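Cellulase (Xanthomonas axonopodis pv. citri, PDB 5HOS) probably hydrolyses internal beta-1,4-glucosidic bonds of cellulose and related glucans, as an endo-glucanase of glycoside hydrolase family 5. Local coordinates at residues Q98-A103 with K147-V152; A118-H123 with T128-S133; Y224-H229 with T257-L262. One frame throughout, in Å; residues are numbered along the deposited sequence.

Interaction 1: residues Q98-A103 with K147-V152; sequences QAVANA and KSDNAV
The carboxylate of Asp149 is the flat group that reaches Val100. Val100 CG1 stands off one side of the carboxylate plane, 4.3 Å from Asp149 OD2. The backbone N of Ala151 lies on the same side. Ala151 N donates to Asp149 OD1 at 3.0 Å, on the anti side of that oxygen and 26° out of the plane. This bond makes an Asx turn. Asp149 OD2 is engaged elsewhere, in a salt bridge with Lys104 of the same helix as Val100. Together the two bonds help to fix the rotation of the carboxylate. The acid therefore ties the loop to helix 90-105 by charge, while its contact with the valine is loose.

The closest approach is between two valines. Val152 sends one methyl, CG2, against both methyls of Val100. Val152 CG2 lies 3.7 Å from Val100 CG1 and 3.8 Å from Val100 CG2, so it sits across the fork of the branch. The two branches lie nearly perpendicular. In Val100, CG1 is anti to the backbone N (chi1 172°), which carries this methyl towards both Asp149 and Val152. Phe146 touches both valines and adds to the same buried apolar patch.

The loop is held in shape by its own backbone. A type I turn runs from Asp149 to Val152, closed by Val152 N to Asp149 O at 3.0 Å. Ala151 also pairs through its backbone with Val110 of the neighbouring strand. The loop that leads from helix 132-145 into strand 152-155 ends in this turn. The contact joins outer helix 90-105 to that loop, on the N-terminal side of an eight-stranded beta/alpha (TIM) barrel.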
# COMPACT_ATOMS: atom_id res chain seq x y z
N GLN A 98 5.34 6.11 16.82
CA GLN A 98 6.72 6.53 16.62
C GLN A 98 7.07 6.66 15.13
O GLN A 98 7.79 7.58 14.74
CB GLN A 98 7.71 5.55 17.27
CG GLN A 98 9.13 6.10 17.39
CD GLN A 98 9.23 7.29 18.34
OE1 GLN A 98 8.68 7.27 19.44
NE2 GLN A 98 9.93 8.34 17.92
N ALA A 99 6.60 5.71 14.33
CA ALA A 99 6.79 5.75 12.88
C ALA A 99 6.17 7.01 12.29
O ALA A 99 6.81 7.69 11.50
CB ALA A 99 6.20 4.51 12.21
N VAL A 100 4.94 7.32 12.70
CA VAL A 100 4.26 8.55 12.26
C VAL A 100 5.05 9.80 12.68
O VAL A 100 5.23 10.72 11.88
CB VAL A 100 2.79 8.61 12.76
CG1 VAL A 100 2.16 9.97 12.49
CG2 VAL A 100 1.96 7.51 12.10
N ALA A 101 5.51 9.83 13.94
CA ALA A 101 6.33 10.95 14.42
C ALA A 101 7.64 11.08 13.64
O ALA A 101 8.00 12.17 13.21
CB ALA A 101 6.60 10.81 15.91
N ASN A 102 8.32 9.96 13.42
CA ASN A 102 9.54 9.94 12.61
C ASN A 102 9.29 10.47 11.19
O ASN A 102 10.08 11.26 10.68
CB ASN A 102 10.11 8.52 12.51
CG ASN A 102 10.75 8.04 13.81
OD1 ASN A 102 11.07 8.82 14.69
ND2 ASN A 102 10.95 6.73 13.91
N ALA A 103 8.18 10.04 10.59
CA ALA A 103 7.81 10.49 9.25
C ALA A 103 7.55 11.99 9.24
O ALA A 103 8.04 12.70 8.36
CB ALA A 103 6.59 9.75 8.76
N LYS A 147 -7.11 9.88 14.56
CA LYS A 147 -8.29 10.64 14.07
C LYS A 147 -7.91 11.97 13.46
O LYS A 147 -7.45 12.88 14.15
CB LYS A 147 -9.31 10.86 15.19
CG LYS A 147 -10.58 11.59 14.72
CD LYS A 147 -11.62 11.67 15.83
CE LYS A 147 -12.73 12.63 15.46
NZ LYS A 147 -13.85 12.55 16.45
N SER A 148 -8.11 12.06 12.15
CA SER A 148 -7.96 13.28 11.38
C SER A 148 -6.55 13.88 11.41
O SER A 148 -6.37 15.06 11.16
CB SER A 148 -9.01 14.32 11.82
OG SER A 148 -10.30 13.78 11.71
N ASP A 149 -5.56 13.05 11.68
CA ASP A 149 -4.18 13.45 11.61
C ASP A 149 -3.81 13.39 10.14
O ASP A 149 -3.73 12.32 9.55
CB ASP A 149 -3.32 12.49 12.45
CG ASP A 149 -1.85 12.87 12.46
OD1 ASP A 149 -1.37 13.50 11.50
OD2 ASP A 149 -1.16 12.51 13.44
N ASN A 150 -3.57 14.55 9.54
CA ASN A 150 -3.35 14.63 8.09
C ASN A 150 -2.08 13.93 7.59
O ASN A 150 -1.97 13.65 6.41
CB ASN A 150 -3.38 16.08 7.62
CG ASN A 150 -3.64 16.21 6.13
OD1 ASN A 150 -4.64 15.69 5.61
ND2 ASN A 150 -2.73 16.89 5.43
N ALA A 151 -1.15 13.61 8.49
CA ALA A 151 0.01 12.80 8.09
C ALA A 151 -0.29 11.33 7.88
O ALA A 151 0.52 10.63 7.29
CB ALA A 151 1.13 12.93 9.10
N VAL A 152 -1.43 10.84 8.39
CA VAL A 152 -1.72 9.41 8.44
C VAL A 152 -2.79 9.04 7.43
O VAL A 152 -3.89 9.62 7.43
CB VAL A 152 -2.14 8.97 9.85
CG1 VAL A 152 -2.28 7.46 9.94
CG2 VAL A 152 -1.12 9.46 10.87

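Interaction 2: residues A118-H123 with T128-S133; sequences AKYYGH and TKVPIS
His123 and Lys129 meet by a CH-pi contact. Lys129 CG lies over one face of the imidazole, 3.8 Å from the centroid of the His123 ring and 14° off the ring normal. In the lysine, CG is anti to the backbone N (chi1 -175°), which sets CG over the ring. The bend at chi2 then turns the rest of the chain away.

The apolar contacts centre on Val130. Val130 CG2 packs 3.6 Å from His123 CB. Val130 CG1 lies 4.0 Å from Tyr120 CB, and CG2 also comes near the plane of the tyrosine ring, at its edge. One face of that ring is covered by Tyr121, whose CD2 stands over its centre. The phenol OH of Tyr120 is hydrogen-bonded to Gln81 O, and its ring also meets Trp77.

Backbone bonds fix the hairpin itself. Tyr120 N gives to His123 O at 2.9 Å, and His123 N gives to Tyr120 O at 3.1 Å. The chain reverses between them in a type I' turn. This is a beta-hairpin with a two-residue loop, Tyr121-Gly122, set in the long loop between strand 109-114 and helix 132-145 of the TIM barrel.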
# COMPACT_ATOMS: atom_id res chain seq x y z
N ALA A 118 -6.66 -9.93 3.56
CA ALA A 118 -8.04 -10.10 4.02
C ALA A 118 -8.25 -11.31 4.94
O ALA A 118 -9.34 -11.89 4.98
CB ALA A 118 -9.02 -10.12 2.85
N LYS A 119 -7.21 -11.66 5.70
CA LYS A 119 -7.26 -12.75 6.66
C LYS A 119 -6.84 -12.27 8.05
O LYS A 119 -6.00 -11.38 8.20
CB LYS A 119 -6.37 -13.90 6.20
CG LYS A 119 -6.91 -14.63 4.99
CD LYS A 119 -5.96 -15.73 4.54
CE LYS A 119 -6.68 -16.73 3.64
NZ LYS A 119 -5.77 -17.24 2.58
N TYR A 120 -7.44 -12.90 9.06
CA TYR A 120 -7.10 -12.71 10.46
C TYR A 120 -6.88 -14.10 11.03
O TYR A 120 -7.79 -14.93 11.02
CB TYR A 120 -8.24 -12.00 11.17
CG TYR A 120 -7.96 -11.59 12.60
CD1 TYR A 120 -6.91 -10.72 12.91
CD2 TYR A 120 -8.76 -12.05 13.64
CE1 TYR A 120 -6.66 -10.34 14.22
CE2 TYR A 120 -8.53 -11.67 14.94
CZ TYR A 120 -7.48 -10.81 15.23
OH TYR A 120 -7.25 -10.46 16.54
N TYR A 121 -5.65 -14.36 11.50
CA TYR A 121 -5.19 -15.70 11.88
C TYR A 121 -5.54 -16.76 10.82
O TYR A 121 -6.00 -17.86 11.15
CB TYR A 121 -5.73 -16.10 13.27
CG TYR A 121 -5.15 -15.32 14.42
CD1 TYR A 121 -3.92 -15.67 14.98
CD2 TYR A 121 -5.82 -14.22 14.96
CE1 TYR A 121 -3.38 -14.96 16.04
CE2 TYR A 121 -5.30 -13.50 16.03
CZ TYR A 121 -4.08 -13.87 16.57
OH TYR A 121 -3.55 -13.17 17.63
N GLY A 122 -5.34 -16.41 9.55
CA GLY A 122 -5.58 -17.32 8.43
C GLY A 122 -7.00 -17.45 7.92
O GLY A 122 -7.22 -18.11 6.91
N HIS A 123 -7.97 -16.81 8.58
CA HIS A 123 -9.38 -16.92 8.21
C HIS A 123 -9.82 -15.65 7.51
O HIS A 123 -9.55 -14.55 7.98
CB HIS A 123 -10.22 -17.11 9.46
CG HIS A 123 -9.91 -18.38 10.19
ND1 HIS A 123 -10.47 -19.59 9.84
CD2 HIS A 123 -9.09 -18.62 11.23
CE1 HIS A 123 -10.01 -20.53 10.65
NE2 HIS A 123 -9.17 -19.97 11.50
N THR A 128 -17.50 -17.22 8.97
CA THR A 128 -18.17 -17.23 10.27
C THR A 128 -17.16 -16.95 11.39
O THR A 128 -17.48 -16.28 12.36
CB THR A 128 -18.95 -18.55 10.50
OG1 THR A 128 -18.08 -19.66 10.33
CG2 THR A 128 -20.09 -18.66 9.51
N LYS A 129 -15.91 -17.41 11.22
CA LYS A 129 -14.84 -17.15 12.18
C LYS A 129 -14.46 -15.66 12.28
O LYS A 129 -14.21 -15.17 13.38
CB LYS A 129 -13.61 -18.00 11.83
CG LYS A 129 -12.45 -17.93 12.82
CD LYS A 129 -12.74 -18.68 14.11
CE LYS A 129 -11.46 -18.82 14.93
NZ LYS A 129 -11.66 -19.57 16.19
N VAL A 130 -14.42 -14.97 11.14
CA VAL A 130 -14.01 -13.56 11.08
C VAL A 130 -15.09 -12.75 10.35
O VAL A 130 -14.97 -12.46 9.16
CB VAL A 130 -12.63 -13.39 10.39
CG1 VAL A 130 -12.17 -11.93 10.39
CG2 VAL A 130 -11.59 -14.26 11.08
N PRO A 131 -16.18 -12.40 11.07
CA PRO A 131 -17.22 -11.60 10.41
C PRO A 131 -16.76 -10.18 10.11
O PRO A 131 -15.78 -9.71 10.70
CB PRO A 131 -18.38 -11.61 11.40
CG PRO A 131 -17.79 -11.96 12.71
CD PRO A 131 -16.56 -12.78 12.44
N ILE A 132 -17.50 -9.48 9.26
CA ILE A 132 -17.14 -8.10 8.87
C ILE A 132 -16.93 -7.23 10.12
O ILE A 132 -16.03 -6.39 10.15
CB ILE A 132 -18.20 -7.48 7.92
CG1 ILE A 132 -18.04 -7.94 6.46
CG2 ILE A 132 -18.08 -5.96 7.87
CD1 ILE A 132 -17.58 -9.35 6.21
N SER A 133 -17.77 -7.44 11.13
CA SER A 133 -17.66 -6.73 12.41
C SER A 133 -16.26 -6.77 13.01
O SER A 133 -15.82 -5.80 13.61
CB SER A 133 -18.67 -7.30 13.43
OG SER A 133 -18.38 -8.65 13.75

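Interaction 3: residues Y224-H229 with T257-L262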
# COMPACT_ATOMS: atom_id res chain seq x y z
N TYR A 224 -10.99 9.43 -0.61
CA TYR A 224 -10.41 8.09 -0.78
C TYR A 224 -9.81 7.94 -2.15
O TYR A 224 -10.02 8.77 -3.04
CB TYR A 224 -11.48 7.02 -0.54
CG TYR A 224 -12.52 6.89 -1.64
CD1 TYR A 224 -13.56 7.82 -1.78
CD2 TYR A 224 -12.47 5.84 -2.54
CE1 TYR A 224 -14.51 7.69 -2.79
CE2 TYR A 224 -13.41 5.70 -3.54
CZ TYR A 224 -14.43 6.62 -3.67
OH TYR A 224 -15.34 6.45 -4.68
N ALA A 225 -9.02 6.88 -2.32
CA ALA A 225 -8.53 6.49 -3.63
C ALA A 225 -8.56 4.98 -3.70
O ALA A 225 -8.53 4.31 -2.67
CB ALA A 225 -7.12 7.01 -3.87
N ILE A 226 -8.64 4.47 -4.92
CA ILE A 226 -8.59 3.04 -5.18
C ILE A 226 -7.12 2.64 -5.24
O ILE A 226 -6.35 3.21 -6.01
CB ILE A 226 -9.28 2.67 -6.51
CG1 ILE A 226 -10.74 3.16 -6.51
CG2 ILE A 226 -9.20 1.17 -6.77
CD1 ILE A 226 -11.59 2.64 -5.37
N GLU A 227 -6.76 1.65 -4.44
CA GLU A 227 -5.38 1.17 -4.36
C GLU A 227 -5.22 0.04 -5.34
O GLU A 227 -5.98 -0.92 -5.30
CB GLU A 227 -5.07 0.68 -2.95
CG GLU A 227 -3.72 -0.01 -2.84
CD GLU A 227 -3.30 -0.31 -1.42
OE1 GLU A 227 -3.75 0.38 -0.51
OE2 GLU A 227 -2.48 -1.24 -1.21
N ALA A 228 -4.23 0.17 -6.22
CA ALA A 228 -3.84 -0.88 -7.15
C ALA A 228 -2.36 -1.19 -7.00
O ALA A 228 -1.58 -0.35 -6.57
CB ALA A 228 -4.13 -0.44 -8.57
N HIS A 229 -2.00 -2.44 -7.32
CA HIS A 229 -0.61 -2.86 -7.34
C HIS A 229 -0.26 -3.27 -8.76
O HIS A 229 -1.12 -3.73 -9.51
CB HIS A 229 -0.40 -4.04 -6.39
CG HIS A 229 -0.61 -3.71 -4.94
ND1 HIS A 229 -0.36 -4.61 -3.94
CD2 HIS A 229 -1.08 -2.59 -4.33
CE1 HIS A 229 -0.64 -4.06 -2.77
NE2 HIS A 229 -1.08 -2.83 -2.98
N THR A 257 -6.74 2.91 -15.64
CA THR A 257 -6.77 4.37 -15.69
C THR A 257 -8.08 4.90 -16.28
O THR A 257 -8.71 5.79 -15.70
CB THR A 257 -5.53 4.90 -16.45
OG1 THR A 257 -4.34 4.49 -15.75
CG2 THR A 257 -5.55 6.41 -16.53
N GLU A 258 -8.50 4.35 -17.41
CA GLU A 258 -9.77 4.78 -18.02
C GLU A 258 -10.98 4.36 -17.16
O GLU A 258 -12.00 5.07 -17.13
CB GLU A 258 -9.88 4.28 -19.46
CG GLU A 258 -11.06 4.87 -20.23
CD GLU A 258 -11.06 6.39 -20.29
OE1 GLU A 258 -12.18 6.98 -20.27
OE2 GLU A 258 -9.96 6.99 -20.34
N TRP A 259 -10.88 3.22 -16.48
CA TRP A 259 -11.91 2.79 -15.54
C TRP A 259 -12.07 3.83 -14.42
O TRP A 259 -13.20 4.21 -14.08
CB TRP A 259 -11.59 1.40 -14.93
CG TRP A 259 -12.66 0.91 -13.99
CD1 TRP A 259 -13.77 0.18 -14.32
CD2 TRP A 259 -12.73 1.14 -12.58
NE1 TRP A 259 -14.53 -0.06 -13.19
CE2 TRP A 259 -13.91 0.51 -12.11
CE3 TRP A 259 -11.90 1.81 -11.66
CZ2 TRP A 259 -14.29 0.52 -10.76
CZ3 TRP A 259 -12.28 1.82 -10.31
CH2 TRP A 259 -13.47 1.19 -9.88
N LEU A 260 -10.95 4.30 -13.86
CA LEU A 260 -10.98 5.34 -12.83
C LEU A 260 -11.69 6.59 -13.34
O LEU A 260 -12.54 7.17 -12.65
CB LEU A 260 -9.57 5.70 -12.35
CG LEU A 260 -8.79 4.68 -11.51
CD1 LEU A 260 -7.37 5.19 -11.32
CD2 LEU A 260 -9.44 4.43 -10.17
N ARG A 261 -11.36 6.98 -14.57
CA ARG A 261 -11.91 8.18 -15.20
C ARG A 261 -13.43 8.07 -15.40
O ARG A 261 -14.17 8.98 -15.04
CB ARG A 261 -11.20 8.45 -16.53
CG ARG A 261 -11.38 9.85 -17.08
CD ARG A 261 -10.41 10.13 -18.23
NE ARG A 261 -9.05 10.40 -17.76
CZ ARG A 261 -7.92 9.79 -18.14
NH1 ARG A 261 -6.76 10.17 -17.60
NH2 ARG A 261 -7.91 8.80 -19.04
N LEU A 262 -13.87 6.94 -15.96
CA LEU A 262 -15.30 6.69 -16.17
C LEU A 262 -16.09 6.68 -14.85
O LEU A 262 -17.18 7.25 -14.78
CB LEU A 262 -15.51 5.37 -16.93
CG LEU A 262 -16.92 4.79 -17.11
CD1 LEU A 262 -17.88 5.78 -17.76
CD2 LEU A 262 -16.84 3.51 -17.93
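Ile226 is the centre of this contact, and Leu260 and Trp259 of helix 248-262 are its two partners. The isoleucine leaves strand 224-231 towards the helix. Its CG1 is anti to the carbonyl carbon (chi1 -57°), which turns this branch to face both helix residues. Leu260 comes alongside with one methyl. Leu260 CD2 lies 4.1 Å from Ile226 CB and equally near Ile226 CG1, and the two side chains run antiparallel, side by side. Trp259 approaches with its six-membered ring. Trp259 CZ3 is 4.3 Å from Ile226 CG1, which sits at the ring edge, near the ring plane. The indole NE1 is held by Ala211 O, so the polar atom of this buried side chain has a partner. Phe256, one turn earlier in the helix, also touches Ile226.

The next residue, Glu227, has the barrel interior as its surroundings. Glu227 OE2 accepts from His229 NE2 at 2.8 Å, through the anti lone pair and close to the imidazole plane. Arg72 makes a salt bridge to the same oxygen. His229 ND1 is hydrogen-bonded to Glu159, so both ring nitrogens have a partner.

The strand thus has two chemistries. Its outer side meets the helix through hydrocarbon and ring-edge contacts at ordinary van der Waals distances. Its inner side carries hydrogen-bonded polar groups that hold one another in place, Glu227 being gripped by both His229 and Arg72.

The three contacts belong to one barrel but do not touch. Their centres are 25 to 27 Å apart. Interactions 1 and 2 are separated by about 18 Å between nearest atoms, and interaction 3 comes within about 11 Å of each, nearest atoms. Along the chain, 118-133 falls within the span bridged by interaction 1, and interaction 3 follows both. Interaction 1 sits at the N-terminal ends of the strands, interaction 2 in a loop at the C-terminal ends. Interaction 3 packs helix 248-262 on the outside of strand 224-231, whose His229 meets Glu159 towards the C-terminal end. That end probably carries the active site, as in other family 5 enzymes, with interaction 1 on the far side.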